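Local coordinates for protein argonaute (Aquifex aeolicus, PDB 1YVU), which cleaves RNA targets that pair with a short single-stranded DNA guide, using divalent metal ions, with magnesium preferred, at residues E527-S535 against P695-W705; K619-T629 against I641-V652. All coordinates share one frame; numbering follows the deposited sequence.

Contact 1: residues E527-S535 against P695-W705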
loop_
_atom_site.group_PDB
_atom_site.type_symbol
_atom_site.label_atom_id
_atom_site.label_comp_id
_atom_site.label_asym_id
_atom_site.label_seq_id
_atom_site.Cartn_x
_atom_site.Cartn_y
_atom_site.Cartn_z
ATOM N N GLU A 527 16.053 -4.007 -18.734
ATOM C CA GLU A 527 17.205 -4.145 -17.839
ATOM C C GLU A 527 17.538 -2.916 -16.997
ATOM O O GLU A 527 17.224 -1.789 -17.386
ATOM C CB GLU A 527 18.423 -4.717 -18.564
ATOM C CG GLU A 527 19.175 -3.789 -19.473
ATOM C CD GLU A 527 19.950 -4.535 -20.531
ATOM O OE1 GLU A 527 20.771 -5.409 -20.172
ATOM O OE2 GLU A 527 19.725 -4.257 -21.730
ATOM N N LEU A 528 18.123 -3.146 -15.818
ATOM C CA LEU A 528 18.445 -2.065 -14.893
ATOM C C LEU A 528 19.630 -1.206 -15.311
ATOM O O LEU A 528 20.786 -1.655 -15.340
ATOM C CB LEU A 528 18.645 -2.597 -13.457
ATOM C CG LEU A 528 18.776 -1.541 -12.339
ATOM C CD1 LEU A 528 17.411 -0.852 -12.037
ATOM C CD2 LEU A 528 19.364 -2.155 -11.096
ATOM N N VAL A 529 19.321 0.043 -15.621
ATOM C CA VAL A 529 20.346 0.969 -15.995
ATOM C C VAL A 529 21.028 1.437 -14.699
ATOM O O VAL A 529 22.211 1.169 -14.537
ATOM C CB VAL A 529 19.795 2.136 -16.823
ATOM C CG1 VAL A 529 20.931 3.089 -17.212
ATOM C CG2 VAL A 529 19.118 1.605 -18.071
ATOM N N ARG A 530 20.302 2.095 -13.787
ATOM C CA ARG A 530 20.872 2.548 -12.509
ATOM C C ARG A 530 19.789 2.777 -11.509
ATOM O O ARG A 530 18.667 3.066 -11.898
ATOM C CB ARG A 530 21.552 3.925 -12.590
ATOM C CG ARG A 530 22.897 4.076 -13.255
ATOM C CD ARG A 530 24.034 3.244 -12.724
ATOM N NE ARG A 530 24.962 3.013 -13.830
ATOM C CZ ARG A 530 26.260 3.294 -13.811
ATOM N NH1 ARG A 530 26.834 3.810 -12.720
ATOM N NH2 ARG A 530 26.977 3.139 -14.923
ATOM N N TYR A 531 20.133 2.684 -10.222
ATOM C CA TYR A 531 19.205 3.013 -9.135
ATOM C C TYR A 531 19.834 4.169 -8.386
ATOM O O TYR A 531 21.051 4.381 -8.470
ATOM C CB TYR A 531 18.887 1.852 -8.156
ATOM C CG TYR A 531 20.016 1.232 -7.323
ATOM C CD1 TYR A 531 20.596 1.900 -6.207
ATOM C CD2 TYR A 531 20.480 -0.060 -7.619
ATOM C CE1 TYR A 531 21.624 1.286 -5.412
ATOM C CE2 TYR A 531 21.496 -0.683 -6.831
ATOM C CZ TYR A 531 22.063 -0.011 -5.735
ATOM O OH TYR A 531 23.025 -0.663 -4.993
ATOM N N TYR A 532 19.026 4.875 -7.610
ATOM C CA TYR A 532 19.540 5.978 -6.817
ATOM C C TYR A 532 18.761 6.081 -5.518
ATOM O O TYR A 532 17.551 6.346 -5.485
ATOM C CB TYR A 532 19.548 7.295 -7.602
ATOM C CG TYR A 532 20.369 8.406 -6.979
ATOM C CD1 TYR A 532 21.778 8.283 -6.787
ATOM C CD2 TYR A 532 19.745 9.602 -6.577
ATOM C CE1 TYR A 532 22.540 9.349 -6.197
ATOM C CE2 TYR A 532 20.492 10.663 -5.991
ATOM C CZ TYR A 532 21.876 10.533 -5.800
ATOM O OH TYR A 532 22.541 11.578 -5.182
ATOM N N LEU A 533 19.493 5.840 -4.446
ATOM C CA LEU A 533 18.940 5.862 -3.117
ATOM C C LEU A 533 19.601 6.982 -2.326
ATOM O O LEU A 533 20.810 6.953 -2.132
ATOM C CB LEU A 533 19.197 4.498 -2.498
ATOM C CG LEU A 533 18.701 4.106 -1.115
ATOM C CD1 LEU A 533 17.231 4.411 -0.943
ATOM C CD2 LEU A 533 18.963 2.613 -0.916
ATOM N N THR A 534 18.819 7.989 -1.927
ATOM C CA THR A 534 19.349 9.115 -1.170
ATOM C C THR A 534 18.421 9.460 -0.043
ATOM O O THR A 534 17.196 9.409 -0.197
ATOM C CB THR A 534 19.398 10.415 -1.996
ATOM O OG1 THR A 534 19.725 10.121 -3.344
ATOM C CG2 THR A 534 20.438 11.404 -1.457
ATOM N N SER A 535 19.031 9.859 1.075
ATOM C CA SER A 535 18.306 10.341 2.245
ATOM C C SER A 535 18.424 11.851 2.065
ATOM O O SER A 535 19.456 12.348 1.613
ATOM C CB SER A 535 18.994 9.915 3.534
ATOM O OG SER A 535 18.095 9.883 4.636
ATOM N N PRO A 695 22.759 9.050 6.851
ATOM C CA PRO A 695 22.106 9.314 5.573
ATOM C C PRO A 695 22.830 8.582 4.466
ATOM O O PRO A 695 24.016 8.280 4.587
ATOM C CB PRO A 695 22.299 10.819 5.403
ATOM C CG PRO A 695 22.524 11.304 6.761
ATOM C CD PRO A 695 23.423 10.262 7.319
ATOM N N ILE A 696 22.096 8.275 3.402
ATOM C CA ILE A 696 22.665 7.600 2.243
ATOM C C ILE A 696 22.619 8.520 1.054
ATOM O O ILE A 696 21.890 9.516 1.019
ATOM C CB ILE A 696 21.925 6.277 1.810
ATOM C CG1 ILE A 696 20.816 5.869 2.786
ATOM C CG2 ILE A 696 22.930 5.169 1.621
ATOM C CD1 ILE A 696 19.474 6.360 2.408
ATOM N N LYS A 697 23.443 8.148 0.090
ATOM C CA LYS A 697 23.593 8.784 -1.201
ATOM C C LYS A 697 24.330 7.641 -1.896
ATOM O O LYS A 697 25.534 7.473 -1.685
ATOM C CB LYS A 697 24.455 10.056 -1.138
ATOM C CG LYS A 697 24.509 10.818 -2.471
ATOM C CD LYS A 697 25.867 11.505 -2.675
ATOM C CE LYS A 697 26.122 11.923 -4.129
ATOM N NZ LYS A 697 26.430 10.788 -5.057
ATOM N N LYS A 698 23.561 6.762 -2.546
ATOM C CA LYS A 698 24.113 5.627 -3.278
ATOM C C LYS A 698 23.456 5.443 -4.623
ATOM O O LYS A 698 22.260 5.647 -4.805
ATOM C CB LYS A 698 24.017 4.307 -2.505
ATOM C CG LYS A 698 25.139 3.320 -2.876
ATOM C CD LYS A 698 24.780 1.867 -2.573
ATOM C CE LYS A 698 26.034 0.967 -2.462
ATOM N NZ LYS A 698 25.764 -0.411 -1.898
ATOM N N GLU A 699 24.272 4.949 -5.533
ATOM C CA GLU A 699 23.901 4.678 -6.894
ATOM C C GLU A 699 24.451 3.278 -7.200
ATOM O O GLU A 699 25.504 2.888 -6.699
ATOM C CB GLU A 699 24.576 5.735 -7.780
ATOM C CG GLU A 699 24.093 5.778 -9.214
ATOM C CD GLU A 699 25.032 6.525 -10.124
ATOM O OE1 GLU A 699 25.330 7.706 -9.860
ATOM O OE2 GLU A 699 25.457 5.919 -11.123
ATOM N N GLY A 700 23.727 2.514 -7.998
ATOM C CA GLY A 700 24.189 1.184 -8.342
ATOM C C GLY A 700 23.530 0.730 -9.609
ATOM O O GLY A 700 22.803 1.484 -10.228
ATOM N N ASP A 701 23.718 -0.538 -9.928
ATOM C CA ASP A 701 23.205 -1.147 -11.142
ATOM C C ASP A 701 22.887 -2.616 -10.882
ATOM O O ASP A 701 22.722 -3.411 -11.808
ATOM C CB ASP A 701 24.281 -1.025 -12.230
ATOM C CG ASP A 701 25.650 -1.552 -11.786
ATOM O OD1 ASP A 701 25.867 -1.757 -10.573
ATOM O OD2 ASP A 701 26.517 -1.757 -12.657
ATOM N N ILE A 702 22.768 -2.945 -9.599
ATOM C CA ILE A 702 22.504 -4.296 -9.091
ATOM C C ILE A 702 21.109 -4.343 -8.488
ATOM O O ILE A 702 20.688 -3.392 -7.820
ATOM C CB ILE A 702 23.558 -4.642 -7.965
ATOM C CG1 ILE A 702 24.969 -4.683 -8.530
ATOM C CG2 ILE A 702 23.316 -5.968 -7.342
ATOM C CD1 ILE A 702 25.977 -4.056 -7.583
HETATM N N MSE A 703 20.385 -5.430 -8.736
HETATM C CA MSE A 703 19.068 -5.564 -8.128
HETATM C C MSE A 703 19.269 -6.364 -6.823
HETATM O O MSE A 703 18.833 -7.524 -6.711
HETATM C CB MSE A 703 18.086 -6.231 -9.094
HETATM C CG MSE A 703 17.790 -5.419 -10.354
HETATM SE SE MSE A 703 16.364 -6.093 -11.558
HETATM C CE MSE A 703 14.784 -5.736 -10.461
ATOM N N TYR A 704 19.868 -5.711 -5.818
ATOM C CA TYR A 704 20.204 -6.374 -4.541
ATOM C C TYR A 704 19.067 -6.812 -3.590
ATOM O O TYR A 704 19.297 -7.593 -2.633
ATOM C CB TYR A 704 21.264 -5.559 -3.764
ATOM C CG TYR A 704 20.753 -4.274 -3.177
ATOM C CD1 TYR A 704 20.171 -4.251 -1.894
ATOM C CD2 TYR A 704 20.789 -3.077 -3.920
ATOM C CE1 TYR A 704 19.633 -3.090 -1.362
ATOM C CE2 TYR A 704 20.248 -1.884 -3.387
ATOM C CZ TYR A 704 19.670 -1.912 -2.105
ATOM O OH TYR A 704 19.152 -0.771 -1.555
ATOM N N TRP A 705 17.866 -6.300 -3.849
ATOM C CA TRP A 705 16.701 -6.580 -3.015
ATOM C C TRP A 705 15.983 -7.915 -3.262
ATOM O O TRP A 705 15.359 -8.488 -2.360
ATOM C CB TRP A 705 15.736 -5.405 -3.141
ATOM C CG TRP A 705 15.484 -4.926 -4.569
ATOM C CD1 TRP A 705 14.512 -5.377 -5.419
ATOM C CD2 TRP A 705 16.235 -3.956 -5.310
ATOM N NE1 TRP A 705 14.612 -4.757 -6.636
ATOM C CE2 TRP A 705 15.661 -3.877 -6.606
ATOM C CE3 TRP A 705 17.349 -3.142 -5.012
ATOM C CZ2 TRP A 705 16.151 -3.018 -7.621
ATOM C CZ3 TRP A 705 17.860 -2.264 -6.039
ATOM C CH2 TRP A 705 17.251 -2.227 -7.331
#
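The ring of Tyr531 lies between Gly700 and two aromatic side chains of the C-terminal tail. On one face sits the Gly700 backbone, its N over the ring centre and its CA making a CH-pi contact 3.7 Å from the centroid. Tyr704 and Trp705 turn their edges toward the opposite face in offset edge-to-face pairs, with centroids 5.4 and 5.7 Å away. At the ring's own edge lie Lys698 CD and Ile702 O. Tyr531 CG is placed between the backbone N and the carbonyl carbon (chi1 62°), which carries the ring across strand 697-700; a CB on Gly700 would run into it.

Tyr532 points to the other face of the sheet, where Glu699 CB meets its ring edge and helix 542-557 packs through Leu554. Its OH lies 3.4 Å from Lys697 CG. Nearby, Arg530 NH1 reaches Glu699 OE2 at 3.0 Å in a salt bridge whose hydrogen bond is weak and bent (130° at the hydrogen); the two charged planes stand 51° apart.

Backbone bonds tie the two antiparallel strands together. Leu533 and Lys698 exchange a pair, N to O at 2.8 Å each way, and Ser535 N donates to Ile696 O at 2.9 Å. The result is the border of the PIWI domain's RNase H fold, with strand 697-700 outermost. Ring packing dominates round Tyr531, with the Lys698 stem at the ring edge and Phe518 and Lys520 against Trp705. Tyr531, Tyr704 and Trp705 are buried, whereas the weak ion pair lies on the more exposed side.

Contact 2: residues K619-T629 against I641-V652; sequences KLSEDSVILAT and IKVRKVYGELPV
Asp623 meets both Lys645 and Val652 at one end of an antiparallel beta ladder within the PIWI box, where strands 624-627 and 641-645 pair. The carboxylate and the Lys645 chain run together in the same direction, and NZ meets OD2 at 3.0 Å nearly in line with its C-O bond. The same NZ also donates to Leu650 O, so the ammonium joins the turn at Asp623 to the chain leading into helix 652-661. On the other carboxylate oxygen, OD1, Lys619 NZ makes a weak salt bridge. A methionine in place of Lys645 would probably leave the Asp623 carboxylate with only that weak Lys619 bridge within this network and the Leu650 carbonyl without this donor, letting the loop before the helix shift.

Val652, in the first turn of that helix just after the N-cap Pro651, sits over the same corner. Its CG2 packs against the Asp623 carboxylate and against Lys619 CE, while its CB lies 3.9 Å from Val625 CG2, the two valines passing in opposite senses.

Ile641 anchors the far end of the ladder. Leu627 N donates to its carbonyl oxygen at 2.8 Å with an almost straight N-H...O angle of 176°. A chi1 of 76° swings CG1 of Ile641 toward Thr629, and the two side chains stand roughly perpendicular. Thr629 OG1 is hydrogen-bonded to Lys674 O, and its methyl CG2 rests 3.9 Å from Ile641 CD1.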
loop_
_atom_site.group_PDB
_atom_site.type_symbol
_atom_site.label_atom_id
_atom_site.label_comp_id
_atom_site.label_asym_id
_atom_site.label_seq_id
_atom_site.Cartn_x
_atom_site.Cartn_y
_atom_site.Cartn_z
ATOM N N LYS A 619 -11.816 -0.727 -16.960
ATOM C CA LYS A 619 -11.337 0.632 -17.196
ATOM C C LYS A 619 -12.272 1.712 -16.624
ATOM O O LYS A 619 -13.500 1.607 -16.705
ATOM C CB LYS A 619 -11.054 0.835 -18.693
ATOM C CG LYS A 619 -10.248 2.084 -19.050
ATOM C CD LYS A 619 -9.924 2.129 -20.549
ATOM C CE LYS A 619 -9.191 3.412 -20.889
ATOM N NZ LYS A 619 -9.817 4.294 -21.959
ATOM N N LEU A 620 -11.657 2.695 -15.957
ATOM C CA LEU A 620 -12.352 3.828 -15.348
ATOM C C LEU A 620 -12.230 5.123 -16.177
ATOM O O LEU A 620 -11.713 5.103 -17.306
ATOM C CB LEU A 620 -11.876 4.034 -13.912
ATOM C CG LEU A 620 -12.125 2.812 -13.034
ATOM C CD1 LEU A 620 -11.341 2.890 -11.744
ATOM C CD2 LEU A 620 -13.623 2.676 -12.782
ATOM N N SER A 621 -12.707 6.233 -15.610
ATOM C CA SER A 621 -12.746 7.531 -16.285
ATOM C C SER A 621 -11.459 8.214 -16.713
ATOM O O SER A 621 -11.083 8.128 -17.887
ATOM C CB SER A 621 -13.622 8.516 -15.502
ATOM O OG SER A 621 -13.230 8.608 -14.140
ATOM N N GLU A 622 -10.802 8.886 -15.767
ATOM C CA GLU A 622 -9.565 9.645 -15.999
ATOM C C GLU A 622 -8.333 8.740 -16.229
ATOM O O GLU A 622 -7.300 8.860 -15.544
ATOM C CB GLU A 622 -9.340 10.604 -14.812
ATOM C CG GLU A 622 -10.529 11.526 -14.455
ATOM C CD GLU A 622 -10.540 11.943 -12.982
ATOM O OE1 GLU A 622 -9.493 11.812 -12.292
ATOM O OE2 GLU A 622 -11.615 12.395 -12.515
ATOM N N ASP A 623 -8.465 7.861 -17.227
ATOM C CA ASP A 623 -7.466 6.869 -17.636
ATOM C C ASP A 623 -6.844 6.073 -16.493
ATOM O O ASP A 623 -5.628 6.046 -16.297
ATOM C CB ASP A 623 -6.416 7.461 -18.586
ATOM C CG ASP A 623 -6.676 7.088 -20.055
ATOM O OD1 ASP A 623 -7.687 6.394 -20.331
ATOM O OD2 ASP A 623 -5.872 7.458 -20.939
ATOM N N SER A 624 -7.732 5.575 -15.642
ATOM C CA SER A 624 -7.362 4.733 -14.531
ATOM C C SER A 624 -7.910 3.351 -14.903
ATOM O O SER A 624 -8.921 3.257 -15.616
ATOM C CB SER A 624 -7.873 5.276 -13.188
ATOM O OG SER A 624 -9.183 5.807 -13.261
ATOM N N VAL A 625 -7.135 2.307 -14.580
ATOM C CA VAL A 625 -7.452 0.904 -14.898
ATOM C C VAL A 625 -7.179 0.020 -13.694
ATOM O O VAL A 625 -6.095 0.091 -13.098
ATOM C CB VAL A 625 -6.507 0.359 -16.044
ATOM C CG1 VAL A 625 -6.669 -1.145 -16.262
ATOM C CG2 VAL A 625 -6.739 1.085 -17.331
ATOM N N ILE A 626 -8.126 -0.875 -13.409
ATOM C CA ILE A 626 -7.974 -1.849 -12.325
ATOM C C ILE A 626 -7.396 -3.018 -13.109
ATOM O O ILE A 626 -8.006 -3.510 -14.051
ATOM C CB ILE A 626 -9.300 -2.164 -11.687
ATOM C CG1 ILE A 626 -9.812 -0.889 -11.025
ATOM C CG2 ILE A 626 -9.148 -3.255 -10.636
ATOM C CD1 ILE A 626 -11.329 -0.750 -11.096
ATOM N N LEU A 627 -6.192 -3.415 -12.730
ATOM C CA LEU A 627 -5.455 -4.420 -13.458
ATOM C C LEU A 627 -4.970 -5.620 -12.667
ATOM O O LEU A 627 -4.397 -5.470 -11.579
ATOM C CB LEU A 627 -4.239 -3.719 -14.089
ATOM C CG LEU A 627 -3.342 -4.477 -15.052
ATOM C CD1 LEU A 627 -4.188 -4.846 -16.260
ATOM C CD2 LEU A 627 -2.089 -3.658 -15.444
ATOM N N ALA A 628 -5.070 -6.794 -13.286
ATOM C CA ALA A 628 -4.580 -8.010 -12.675
ATOM C C ALA A 628 -3.144 -8.210 -13.195
ATOM O O ALA A 628 -2.944 -8.517 -14.389
ATOM C CB ALA A 628 -5.437 -9.134 -13.069
ATOM N N THR A 629 -2.171 -8.030 -12.296
ATOM C CA THR A 629 -0.749 -8.154 -12.615
ATOM C C THR A 629 -0.103 -9.512 -12.485
ATOM O O THR A 629 1.063 -9.681 -12.875
ATOM C CB THR A 629 0.060 -7.258 -11.742
ATOM O OG1 THR A 629 -0.467 -7.289 -10.399
ATOM C CG2 THR A 629 0.060 -5.865 -12.298
ATOM N N ILE A 641 -3.954 -4.182 -8.981
ATOM C CA ILE A 641 -3.448 -2.819 -8.793
ATOM C C ILE A 641 -4.274 -1.804 -9.607
ATOM O O ILE A 641 -5.016 -2.174 -10.527
ATOM C CB ILE A 641 -1.922 -2.688 -9.108
ATOM C CG1 ILE A 641 -1.669 -2.692 -10.617
ATOM C CG2 ILE A 641 -1.134 -3.797 -8.380
ATOM C CD1 ILE A 641 -0.316 -2.197 -11.014
ATOM N N LYS A 642 -4.210 -0.539 -9.211
ATOM C CA LYS A 642 -4.919 0.509 -9.929
ATOM C C LYS A 642 -3.838 1.407 -10.456
ATOM O O LYS A 642 -3.021 1.930 -9.696
ATOM C CB LYS A 642 -5.901 1.266 -9.033
ATOM C CG LYS A 642 -6.498 2.526 -9.644
ATOM C CD LYS A 642 -7.532 3.167 -8.736
ATOM C CE LYS A 642 -7.485 4.682 -8.871
ATOM N NZ LYS A 642 -8.719 5.341 -8.343
ATOM N N VAL A 643 -3.779 1.468 -11.785
ATOM C CA VAL A 643 -2.807 2.278 -12.542
ATOM C C VAL A 643 -3.551 3.524 -12.988
ATOM O O VAL A 643 -4.639 3.412 -13.528
ATOM C CB VAL A 643 -2.325 1.537 -13.823
ATOM C CG1 VAL A 643 -1.391 2.424 -14.636
ATOM C CG2 VAL A 643 -1.667 0.216 -13.471
ATOM N N ARG A 644 -2.965 4.693 -12.748
ATOM C CA ARG A 644 -3.581 5.943 -13.142
ATOM C C ARG A 644 -2.634 6.748 -14.019
ATOM O O ARG A 644 -1.453 6.867 -13.706
ATOM C CB ARG A 644 -3.998 6.750 -11.908
ATOM C CG ARG A 644 -4.803 8.023 -12.235
ATOM C CD ARG A 644 -5.046 8.896 -11.022
ATOM N NE ARG A 644 -5.305 10.280 -11.417
ATOM C CZ ARG A 644 -5.330 11.324 -10.588
ATOM N NH1 ARG A 644 -5.116 11.171 -9.276
ATOM N NH2 ARG A 644 -5.547 12.534 -11.084
ATOM N N LYS A 645 -3.130 7.224 -15.159
ATOM C CA LYS A 645 -2.315 8.040 -16.051
ATOM C C LYS A 645 -2.630 9.436 -15.610
ATOM O O LYS A 645 -3.712 9.969 -15.889
ATOM C CB LYS A 645 -2.690 7.861 -17.518
ATOM C CG LYS A 645 -1.839 8.703 -18.479
ATOM C CD LYS A 645 -2.220 8.457 -19.931
ATOM C CE LYS A 645 -3.208 9.433 -20.496
ATOM N NZ LYS A 645 -3.514 9.095 -21.931
ATOM N N VAL A 646 -1.694 9.999 -14.859
ATOM C CA VAL A 646 -1.857 11.331 -14.323
ATOM C C VAL A 646 -1.575 12.297 -15.439
ATOM O O VAL A 646 -2.432 13.096 -15.788
ATOM C CB VAL A 646 -0.934 11.544 -13.106
ATOM C CG1 VAL A 646 -1.127 12.953 -12.487
ATOM C CG2 VAL A 646 -1.240 10.505 -12.077
ATOM N N TYR A 647 -0.424 12.095 -16.070
ATOM C CA TYR A 647 0.056 12.900 -17.182
ATOM C C TYR A 647 0.569 11.881 -18.187
ATOM O O TYR A 647 1.169 10.876 -17.791
ATOM C CB TYR A 647 1.177 13.828 -16.697
ATOM C CG TYR A 647 1.643 14.908 -17.653
ATOM C CD1 TYR A 647 0.893 16.102 -17.830
ATOM C CD2 TYR A 647 2.861 14.768 -18.357
ATOM C CE1 TYR A 647 1.362 17.144 -18.697
ATOM C CE2 TYR A 647 3.335 15.792 -19.229
ATOM C CZ TYR A 647 2.584 16.975 -19.394
ATOM O OH TYR A 647 3.050 17.946 -20.258
ATOM N N GLY A 648 0.273 12.101 -19.468
ATOM C CA GLY A 648 0.704 11.169 -20.499
ATOM C C GLY A 648 0.104 11.329 -21.880
ATOM O O GLY A 648 -1.063 11.668 -22.049
ATOM N N GLU A 649 0.920 10.991 -22.871
ATOM C CA GLU A 649 0.603 11.084 -24.296
ATOM C C GLU A 649 0.125 9.726 -24.810
ATOM O O GLU A 649 -0.670 9.665 -25.759
ATOM C CB GLU A 649 1.897 11.527 -24.985
ATOM C CG GLU A 649 1.999 11.613 -26.474
ATOM C CD GLU A 649 3.466 11.717 -26.869
ATOM O OE1 GLU A 649 3.964 10.780 -27.519
ATOM O OE2 GLU A 649 4.135 12.713 -26.500
ATOM N N LEU A 650 0.613 8.654 -24.164
ATOM C CA LEU A 650 0.289 7.256 -24.510
ATOM C C LEU A 650 -0.986 6.746 -23.833
ATOM O O LEU A 650 -1.339 7.206 -22.760
ATOM C CB LEU A 650 1.458 6.321 -24.136
ATOM C CG LEU A 650 2.856 6.502 -24.751
ATOM C CD1 LEU A 650 3.813 5.490 -24.158
ATOM C CD2 LEU A 650 2.850 6.384 -26.267
ATOM N N PRO A 651 -1.716 5.818 -24.470
ATOM C CA PRO A 651 -2.947 5.289 -23.855
ATOM C C PRO A 651 -2.648 4.368 -22.666
ATOM O O PRO A 651 -1.595 3.729 -22.662
ATOM C CB PRO A 651 -3.568 4.479 -24.998
ATOM C CG PRO A 651 -3.093 5.207 -26.223
ATOM C CD PRO A 651 -1.651 5.442 -25.895
ATOM N N VAL A 652 -3.576 4.257 -21.702
ATOM C CA VAL A 652 -3.376 3.379 -20.525
ATOM C C VAL A 652 -3.152 1.934 -20.857
ATOM O O VAL A 652 -2.346 1.289 -20.221
ATOM C CB VAL A 652 -4.520 3.352 -19.514
ATOM C CG1 VAL A 652 -4.162 4.110 -18.281
ATOM C CG2 VAL A 652 -5.777 3.784 -20.125
#

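Overall arrangement
Contacts 1 and 2 lie on either side of strands 565-570 and 497-505 of the PIWI domain, which lead to Asp571 and carry Asp502, both probably catalytic. Their centres are about 27 Å apart and their nearest atoms about 14 Å, so they do not touch. From strand 641-645 the order runs through 592-599, 565-570, 497-505 and 515-522 to 528-536 and 697-700. Asp502 and Asp683 hold the calcium ion. From contact 1, the Leu533 side chain is about 9 Å from that of Asp502 and about 12 Å from the calcium. Asp571 has its side chain about 10 Å from that of Ile641 in contact 2 and about 11 Å from that of Trp705 in contact 1.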